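Local structure of amidase, hydantoinase/carbamoylase family (Burkholderia vietnamiensis, 5I4M) at residues D180-I184 / G185-A189; T251-P254 / R255-D258. The protein probably removes the carbamoyl group from N-carbamoyl-L-amino acids by hydrolysis, as a two-zinc enzyme of the M20 peptidase family. All coordinates share one frame; numbering follows the deposited sequence.

Interaction 1: D180-I184 / G185-A189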
ATOM      1  N   ASP A 180      -5.720  10.989  -3.648  1.00 17.45           N
ATOM      2  CA  ASP A 180      -5.388  11.591  -4.932  1.00 22.20           C
ATOM      3  C   ASP A 180      -5.320  13.109  -4.867  1.00 20.39           C
ATOM      4  O   ASP A 180      -5.180  13.756  -5.908  1.00 22.44           O
ATOM      5  CB  ASP A 180      -6.399  11.173  -5.996  1.00 23.09           C
ATOM      6  CG  ASP A 180      -6.418   9.683  -6.227  1.00 28.01           C
ATOM      7  OD1 ASP A 180      -5.340   9.063  -6.210  1.00 29.90           O
ATOM      8  OD2 ASP A 180      -7.517   9.130  -6.410  1.00 28.92           O
ATOM      9  N   GLY A 181      -5.425  13.693  -3.678  1.00 14.71           N
ATOM     10  CA  GLY A 181      -5.358  15.131  -3.564  1.00 16.88           C
ATOM     11  C   GLY A 181      -6.652  15.870  -3.808  1.00 16.36           C
ATOM     12  O   GLY A 181      -6.638  17.105  -3.838  1.00 19.44           O
ATOM     13  N   LYS A 182      -7.770  15.166  -3.992  1.00 15.16           N
ATOM     14  CA  LYS A 182      -9.058  15.828  -4.155  0.60 11.21           C
ATOM     15  C   LYS A 182      -9.595  16.275  -2.800  1.00 11.56           C
ATOM     16  O   LYS A 182      -9.537  15.532  -1.820  1.00 12.47           O
ATOM     17  CB  LYS A 182     -10.059  14.890  -4.832  0.60 11.01           C
ATOM     18  CG  LYS A 182      -9.615  14.408  -6.210  0.60 14.46           C
ATOM     19  CD  LYS A 182     -10.626  13.449  -6.817  0.60 15.42           C
ATOM     20  CE  LYS A 182     -10.139  12.894  -8.156  0.60 20.41           C
ATOM     21  NZ  LYS A 182     -11.021  11.787  -8.618  0.60 23.17           N
ATOM     22  N   THR A 183     -10.120  17.496  -2.750  1.00 11.42           N
ATOM     23  CA  THR A 183     -10.615  18.032  -1.487  1.00 13.41           C
ATOM     24  C   THR A 183     -12.096  17.739  -1.314  1.00 11.78           C
ATOM     25  O   THR A 183     -12.819  17.485  -2.273  1.00 10.36           O
ATOM     26  CB  THR A 183     -10.409  19.541  -1.388  1.00 13.77           C
ATOM     27  OG1 THR A 183     -11.261  20.197  -2.337  1.00 12.86           O
ATOM     28  CG2 THR A 183      -8.946  19.913  -1.643  1.00 15.13           C
ATOM     29  N   ILE A 184     -12.543  17.788  -0.058  1.00 10.50           N
ATOM     30  CA  ILE A 184     -13.972  17.678   0.218  1.00 13.02           C
ATOM     31  C   ILE A 184     -14.743  18.752  -0.540  1.00 12.02           C
ATOM     32  O   ILE A 184     -15.779  18.473  -1.155  1.00 10.42           O
ATOM     33  CB  ILE A 184     -14.227  17.748   1.737  1.00  8.32           C
ATOM     34  CG1 ILE A 184     -13.841  16.418   2.398  1.00  7.83           C
ATOM     35  CG2 ILE A 184     -15.695  18.098   2.027  1.00  9.19           C
ATOM     36  CD1 ILE A 184     -14.105  16.367   3.939  1.00  7.46           C
ATOM     37  N   GLY A 185     -14.230  19.986  -0.546  1.00 13.26           N
ATOM     38  CA  GLY A 185     -14.918  21.064  -1.244  1.00 16.56           C
ATOM     39  C   GLY A 185     -15.049  20.822  -2.739  1.00 14.45           C
ATOM     40  O   GLY A 185     -16.088  21.114  -3.336  1.00 11.75           O
ATOM     41  N   GLU A 186     -13.994  20.307  -3.368  1.00 11.42           N
ATOM     42  CA  GLU A 186     -14.081  20.004  -4.796  1.00 11.68           C
ATOM     43  C   GLU A 186     -15.101  18.909  -5.059  1.00 14.27           C
ATOM     44  O   GLU A 186     -15.901  18.999  -6.003  1.00 14.51           O
ATOM     45  CB  GLU A 186     -12.712  19.584  -5.333  1.00 14.15           C
ATOM     46  CG  GLU A 186     -11.706  20.721  -5.437  1.00 19.79           C
ATOM     47  CD  GLU A 186     -10.262  20.237  -5.405  1.00 25.99           C
ATOM     48  OE1 GLU A 186     -10.031  19.004  -5.379  1.00 24.18           O
ATOM     49  OE2 GLU A 186      -9.360  21.102  -5.413  1.00 28.58           O
ATOM     50  N   GLU A 187     -15.088  17.862  -4.237  1.00 12.16           N
ATOM     51  CA  GLU A 187     -15.973  16.733  -4.481  1.00 13.31           C
ATOM     52  C   GLU A 187     -17.423  17.063  -4.141  1.00 16.58           C
ATOM     53  O   GLU A 187     -18.334  16.540  -4.793  1.00 13.83           O
ATOM     54  CB  GLU A 187     -15.470  15.520  -3.712  1.00 11.90           C
ATOM     55  CG  GLU A 187     -14.182  14.964  -4.311  1.00 14.31           C
ATOM     56  CD  GLU A 187     -14.390  14.400  -5.709  1.00 21.43           C
ATOM     57  OE1 GLU A 187     -14.609  13.176  -5.838  1.00 17.73           O
ATOM     58  OE2 GLU A 187     -14.338  15.175  -6.682  1.00 21.76           O
ATOM     59  N   LEU A 188     -17.659  17.926  -3.146  1.00 11.87           N
ATOM     60  CA  LEU A 188     -19.013  18.432  -2.917  1.00 13.91           C
ATOM     61  C   LEU A 188     -19.548  19.137  -4.164  1.00 13.71           C
ATOM     62  O   LEU A 188     -20.679  18.890  -4.598  1.00 11.97           O
ATOM     63  CB  LEU A 188     -19.030  19.388  -1.713  1.00 15.35           C
ATOM     64  CG  LEU A 188     -18.899  18.799  -0.300  1.00 11.12           C
ATOM     65  CD1 LEU A 188     -18.694  19.898   0.765  1.00 10.04           C
ATOM     66  CD2 LEU A 188     -20.114  17.936   0.035  1.00 10.35           C
ATOM     67  N   ALA A 189     -18.750  20.036  -4.746  1.00 11.28           N
ATOM     68  CA  ALA A 189     -19.184  20.702  -5.970  1.00 14.94           C
ATOM     69  C   ALA A 189     -19.409  19.693  -7.090  1.00 16.04           C
ATOM     70  O   ALA A 189     -20.374  19.810  -7.854  1.00 16.51           O
ATOM     71  CB  ALA A 189     -18.161  21.762  -6.388  1.00 15.24           C
TER
HETATM   72  O   HOH W   1      -7.296  18.847  -6.084  1.00 38.05           O
HETATM   73  O   HOH W   2     -13.864  11.620  -7.727  1.00 26.34           O
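Thr183 and Glu186 answer each other across the first turn of helix 184-191, each side chain bonding to the other's backbone N-H in a capping box. Thr183 OG1 accepts from Glu186 N at 2.9 Å. Its hydroxyl sits between the backbone N and the carbonyl carbon (chi1 68°), a rotation that swings OG1 over the start of the helix and leaves CG2 anti to the carbonyl carbon. Threonine suits an N-cap because its short side chain brings an oxygen back to the backbone without a long flexible arm. In return, Glu186 OE1 takes the N-H of Thr183 at 3.0 Å; the bond is nearly straight, yet the donor stands well above the carboxylate plane. The extended glutamate chain crosses the threonine at about a right angle, with Glu186 CG 3.2 Å from Thr183 OG1. A water donates to both Glu186 OE1 and Gly181 O, so that same carboxylate oxygen also ties in the loop before the helix, where Gly181 takes a positive phi (84°) that glycine accommodates easily.

Regular helix bonding follows at once: Glu187 N donates to Thr183 O and Leu188 N to Ile184 O. On the buried side Ile184 CG2 lies alongside Leu188 CD1 at 3.7 Å, two branched apolar chains pointing the same way. Lys182 runs extended past Glu187, Lys182 CD 4.0 Å from Glu187 CD; a second water joins Lys182 NZ to Glu187 OE1. A bend at chi2 (-66°) folds Glu187 back beside the lysine chain, and its OE1 and OE2 make salt bridges with Arg153 and Arg190 respectively.

The capping box thus gives Glu186 N an acceptor that the helix itself cannot supply, and holds Thr183 N in exchange; the acidic side chains at this N-terminal end would probably be favoured by the helix dipole.

Interaction 2: T251-P254 / R255-D258; sequences TPMP and RRRD
Arg256 reaches back to Thr251 and grips its carbonyl oxygen side-on, NE at 2.9 Å and NH2 at 3.0 Å from Thr251 O. The oxygen lies in the guanidinium plane, while Met253 SD rests 3.4 Å above that plane, over its centre. Arginine fits here because an extended chain can carry a flat, multiply donating group back across the turn. Methionine suits the place because its flexible chain can bend at chi2 and chi3 (-71° and -64°) and lay a polarisable sulfur on the guanidinium. Thr251 CG2 packs 3.8 Å from Arg256 CG. Arg255 crosses Pro252, the proline CG 3.8 Å from Arg255 NE and over one guanidinium face; both also pack on Pro216 of the second subunit.

Arg255 N bonds to Pro252 O and Arg256 N to Met253 O, in a short 3-10 turn that begins at Met253. Farther out, Arg256 NH2 also donates to Ala248 O, Thr251 OG1 bonds to His247 O, and Arg256 NH1 hydrogen-bonds to Thr284 OG1 of the second subunit. Asp258 then N-caps helix 259-276. This 3-10 turn belongs to the M20 dimerisation region, at the subunit interface beside His247, a phosphoglycerate-binding residue in a structure of this protein, though without ligand assigned to this chain.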
ATOM      1  N   THR A 251      23.328  -4.270   0.167  1.00 10.59           N
ATOM      2  CA  THR A 251      23.401  -3.226   1.182  1.00  9.80           C
ATOM      3  C   THR A 251      23.629  -3.932   2.509  1.00 13.46           C
ATOM      4  O   THR A 251      22.739  -4.663   2.960  1.00 12.91           O
ATOM      5  CB  THR A 251      22.105  -2.407   1.239  1.00  9.30           C
ATOM      6  OG1 THR A 251      21.763  -1.914  -0.065  1.00 11.99           O
ATOM      7  CG2 THR A 251      22.251  -1.229   2.193  1.00 16.60           C
ATOM      8  N   PRO A 252      24.775  -3.757   3.172  1.00 11.39           N
ATOM      9  CA  PRO A 252      25.008  -4.510   4.413  1.00 11.85           C
ATOM     10  C   PRO A 252      23.922  -4.226   5.435  1.00 10.70           C
ATOM     11  O   PRO A 252      23.516  -3.076   5.630  1.00 10.64           O
ATOM     12  CB  PRO A 252      26.379  -4.010   4.887  1.00 11.45           C
ATOM     13  CG  PRO A 252      27.040  -3.495   3.604  1.00 17.56           C
ATOM     14  CD  PRO A 252      25.910  -2.875   2.840  1.00 10.78           C
ATOM     15  N   MET A 253      23.434  -5.295   6.071  1.00 11.31           N
ATOM     16  CA  MET A 253      22.314  -5.171   7.006  1.00 10.63           C
ATOM     17  C   MET A 253      22.495  -4.083   8.061  1.00 12.31           C
ATOM     18  O   MET A 253      21.547  -3.316   8.280  1.00 10.30           O
ATOM     19  CB  MET A 253      22.042  -6.522   7.687  1.00 10.97           C
ATOM     20  CG  MET A 253      21.551  -7.611   6.734  1.00 15.45           C
ATOM     21  SD  MET A 253      19.874  -7.298   6.176  1.00 16.52           S
ATOM     22  CE  MET A 253      18.941  -7.418   7.708  1.00 12.75           C
ATOM     23  N   PRO A 254      23.649  -3.936   8.725  1.00 14.10           N
ATOM     24  CA  PRO A 254      23.719  -2.974   9.840  1.00 13.45           C
ATOM     25  C   PRO A 254      23.569  -1.518   9.431  1.00 18.12           C
ATOM     26  O   PRO A 254      23.144  -0.708  10.263  1.00 20.22           O
ATOM     27  CB  PRO A 254      25.105  -3.239  10.450  1.00 16.46           C
ATOM     28  CG  PRO A 254      25.436  -4.642  10.029  1.00 14.78           C
ATOM     29  CD  PRO A 254      24.883  -4.733   8.633  1.00 12.05           C
ATOM     30  N   ARG A 255      23.871  -1.149   8.191  1.00 15.47           N
ATOM     31  CA  ARG A 255      23.786   0.255   7.818  1.00 13.68           C
ATOM     32  C   ARG A 255      22.455   0.626   7.184  1.00 17.42           C
ATOM     33  O   ARG A 255      22.256   1.799   6.848  1.00 16.85           O
ATOM     34  CB  ARG A 255      24.928   0.626   6.871  1.00 14.89           C
ATOM     35  CG  ARG A 255      24.746   0.113   5.463  1.00 15.56           C
ATOM     36  CD  ARG A 255      25.854   0.651   4.583  1.00 27.22           C
ATOM     37  NE  ARG A 255      27.159   0.105   4.945  1.00 27.68           N
ATOM     38  CZ  ARG A 255      28.291   0.409   4.312  1.00 30.78           C
ATOM     39  NH1 ARG A 255      28.271   1.264   3.296  1.00 26.33           N
ATOM     40  NH2 ARG A 255      29.439  -0.143   4.691  1.00 30.83           N
ATOM     41  N   ARG A 256      21.534  -0.320   7.036  1.00  9.68           N
ATOM     42  CA  ARG A 256      20.266  -0.008   6.398  1.00  9.14           C
ATOM     43  C   ARG A 256      19.416   0.910   7.261  1.00 15.50           C
ATOM     44  O   ARG A 256      19.417   0.833   8.491  1.00 12.07           O
ATOM     45  CB  ARG A 256      19.482  -1.286   6.121  1.00  9.79           C
ATOM     46  CG  ARG A 256      20.263  -2.278   5.314  1.00  9.19           C
ATOM     47  CD  ARG A 256      19.456  -3.530   5.123  1.00  9.10           C
ATOM     48  NE  ARG A 256      20.098  -4.402   4.147  1.00  9.30           N
ATOM     49  CZ  ARG A 256      19.439  -5.295   3.426  1.00 12.17           C
ATOM     50  NH1 ARG A 256      18.122  -5.415   3.575  1.00  9.31           N
ATOM     51  NH2 ARG A 256      20.091  -6.050   2.559  1.00 10.15           N
ATOM     52  N   ARG A 257      18.665   1.776   6.594  1.00  9.40           N
ATOM     53  CA  ARG A 257      17.677   2.627   7.248  0.57 10.10           C
ATOM     54  C   ARG A 257      16.339   2.291   6.608  1.00 10.28           C
ATOM     55  O   ARG A 257      15.870   2.972   5.693  1.00  9.93           O
ATOM     56  CB  ARG A 257      18.058   4.100   7.134  0.57 12.64           C
ATOM     57  CG  ARG A 257      19.421   4.370   7.776  0.57 14.56           C
ATOM     58  CD  ARG A 257      19.641   5.835   8.101  0.57 20.52           C
ATOM     59  NE  ARG A 257      19.744   6.683   6.920  0.57 24.87           N
ATOM     60  CZ  ARG A 257      18.938   7.714   6.662  0.57 28.29           C
ATOM     61  NH1 ARG A 257      19.115   8.438   5.566  0.57 31.09           N
ATOM     62  NH2 ARG A 257      17.959   8.031   7.500  0.57 22.73           N
ATOM     63  N   ASP A 258      15.746   1.195   7.092  1.00 11.51           N
ATOM     64  CA  ASP A 258      14.544   0.583   6.532  1.00  8.17           C
ATOM     65  C   ASP A 258      13.306   1.200   7.176  1.00  8.51           C
ATOM     66  O   ASP A 258      13.032   0.966   8.360  1.00  8.64           O
ATOM     67  CB  ASP A 258      14.603  -0.927   6.766  1.00  8.40           C
ATOM     68  CG  ASP A 258      13.527  -1.688   6.020  1.00 11.95           C
ATOM     69  OD1 ASP A 258      12.390  -1.172   5.950  1.00 12.33           O
ATOM     70  OD2 ASP A 258      13.825  -2.805   5.503  1.00 10.97           O
TER

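From the N terminus the chain first meets interaction 1, where residues after helix 170-175 turn into helix 184-191 and close a local cap. It then runs through strands 206-212, 225-242 and 246-247 before interaction 2 closes the turn leading into helix 259-276. The two contacts are in series, neither nested nor crossed. Their centres are 40 Å apart and their nearest atoms about 24 Å, so they do not touch. Interaction 1 spans the start of its helix, joining it to the loop after helix 170-175, whereas interaction 2 lies wholly in the loop between strand 246-247 and helix 259-276 and meets the second subunit.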